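Local coordinates for protein chitinase A (Equisetum arvense, PDB 5BUM) that is the LysM carbohydrate-binding module of a plant chitinase and probably helps a family 18 glycosidase bind chitin-type sugars, at residues D12-I17 and A26-Y31. Residues are numbered along the deposited sequence; the frame is centred on the assembly and turned at random.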
# COMPACT_ATOMS: atom_id res chain seq x y z
N ASP A 12 7.96 0.76 12.21
CA ASP A 12 8.82 1.27 11.15
C ASP A 12 8.57 2.71 10.75
O ASP A 12 7.42 3.14 10.62
CB ASP A 12 8.62 0.45 9.90
CG ASP A 12 9.30 -0.87 9.98
OD1 ASP A 12 10.05 -1.09 10.96
OD2 ASP A 12 9.10 -1.66 9.06
N ILE A 13 9.63 3.46 10.48
CA ILE A 13 9.47 4.83 9.92
C ILE A 13 10.24 4.95 8.63
O ILE A 13 11.14 4.14 8.33
CB ILE A 13 9.87 5.92 10.93
CG1 ILE A 13 11.38 5.85 11.24
CG2 ILE A 13 9.07 5.73 12.22
CD1 ILE A 13 11.86 6.88 12.25
N CYS A 14 9.89 5.94 7.83
CA CYS A 14 10.47 5.99 6.49
C CYS A 14 11.98 6.20 6.56
O CYS A 14 12.73 5.61 5.78
CB CYS A 14 9.86 7.11 5.66
SG CYS A 14 8.29 6.74 4.87
N TYR A 15 12.43 7.08 7.48
CA TYR A 15 13.83 7.37 7.60
C TYR A 15 14.61 6.11 7.79
O TYR A 15 15.63 5.93 7.13
CB TYR A 15 14.10 8.36 8.72
CG TYR A 15 15.53 8.83 8.81
CD1 TYR A 15 16.00 9.88 8.03
CD2 TYR A 15 16.42 8.25 9.71
CE1 TYR A 15 17.33 10.31 8.14
CE2 TYR A 15 17.74 8.68 9.82
CZ TYR A 15 18.18 9.70 9.03
OH TYR A 15 19.49 10.10 9.15
N ASN A 16 14.16 5.19 8.63
CA ASN A 16 15.00 4.03 8.92
C ASN A 16 14.95 3.00 7.82
O ASN A 16 15.93 2.26 7.61
CB ASN A 16 14.61 3.35 10.22
CG ASN A 16 14.86 4.23 11.40
OD1 ASN A 16 14.22 4.10 12.44
ND2 ASN A 16 15.79 5.13 11.26
N ILE A 17 13.79 2.89 7.18
CA ILE A 17 13.61 1.96 6.07
C ILE A 17 14.58 2.36 4.98
O ILE A 17 15.30 1.53 4.46
CB ILE A 17 12.16 2.01 5.54
CG1 ILE A 17 11.21 1.41 6.64
CG2 ILE A 17 12.08 1.34 4.17
CD1 ILE A 17 9.72 1.45 6.39
N ALA A 26 13.62 10.95 0.37
CA ALA A 26 13.13 11.46 -0.96
C ALA A 26 13.22 10.40 -2.02
O ALA A 26 12.33 10.28 -2.83
CB ALA A 26 13.91 12.68 -1.43
N THR A 27 14.31 9.64 -2.03
CA THR A 27 14.44 8.56 -3.01
C THR A 27 13.38 7.52 -2.76
O THR A 27 12.69 7.12 -3.68
CB THR A 27 15.82 7.89 -2.99
OG1 THR A 27 16.85 8.88 -3.18
CG2 THR A 27 15.93 6.86 -4.11
N LEU A 28 13.23 7.08 -1.52
CA LEU A 28 12.14 6.17 -1.18
C LEU A 28 10.83 6.73 -1.73
O LEU A 28 10.00 5.96 -2.23
CB LEU A 28 11.99 6.04 0.35
CG LEU A 28 11.04 4.96 0.85
CD1 LEU A 28 11.47 3.61 0.27
CD2 LEU A 28 10.96 4.88 2.38
N GLN A 29 10.61 8.05 -1.59
CA GLN A 29 9.37 8.66 -2.07
C GLN A 29 9.29 8.60 -3.56
O GLN A 29 8.28 8.21 -4.11
CB GLN A 29 9.20 10.11 -1.62
CG GLN A 29 8.62 10.21 -0.20
CD GLN A 29 8.84 11.58 0.45
OE1 GLN A 29 8.11 11.96 1.36
NE2 GLN A 29 9.85 12.32 0.00
N SER A 30 10.39 8.94 -4.23
CA SER A 30 10.42 8.87 -5.68
C SER A 30 10.10 7.43 -6.17
O SER A 30 9.55 7.22 -7.25
CB SER A 30 11.79 9.23 -6.16
OG SER A 30 12.49 7.99 -6.29
N TYR A 31 10.45 6.43 -5.38
CA TYR A 31 10.19 5.04 -5.77
C TYR A 31 8.77 4.65 -5.50
O TYR A 31 8.34 3.60 -5.92
CB TYR A 31 11.07 4.08 -4.96
CG TYR A 31 12.55 4.02 -5.28
CD1 TYR A 31 13.07 4.53 -6.46
CD2 TYR A 31 13.41 3.40 -4.40
CE1 TYR A 31 14.43 4.46 -6.73
CE2 TYR A 31 14.76 3.30 -4.66
CZ TYR A 31 15.27 3.83 -5.83
OH TYR A 31 16.60 3.72 -6.06
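Leu28 meets Cys14 and Ile17 through a single methyl group, CD2. All three side chains are buried near the centre of the small domain. The packing is apolar and modest, with 116 Å² buried in total.

On the Cys14 side, Leu28 CD2 lies 4.1 Å from Cys14 SG and the same distance from Cys14 CB. It also comes within 3.9 Å of the backbone O of Cys14. Leu28 CG is anti to the backbone N, chi1 -171°, which carries the branched end out from its helix and across to the other one.

One turn further along helix 14-21, Ile17 adds its branch methyl. Ile17 CG2 stands 4.1 Å from Leu28 CD2, and the two side chains cross at about a right angle. Ile17 chi1 of -68° sets CG1 beside the backbone N and leaves CG2 anti to it, the branch that reaches Leu28. Leu46 of strand 45-47 also touches the Ile17 side chain.

Cys14 SG is also bonded to Cys37 SG in a disulfide, which ties helix 14-21 to the later part of the chain. Leu35 touches both Cys14 and Leu28, and Leu40 touches Cys14, so loop residues extend the same apolar cluster.

Ile13 is the N-cap residue of helix 14-21, and its O accepts from Ile17 N at 3.1 Å. Thr27 O accepts from both Tyr31 N and Ser30 OG. Ser30 OG donates to Thr27 O at 2.8 Å, in the carbonyl plane and on a lone pair. Thr27 CG2 sits 3.5 Å above one face of the Tyr31 ring, toward its rim.

Two short helices packed beside a two-stranded antiparallel sheet form the beta-alpha-alpha-beta fold of LysM domains, here with the Cys14-Cys37 disulfide beside the helix contact.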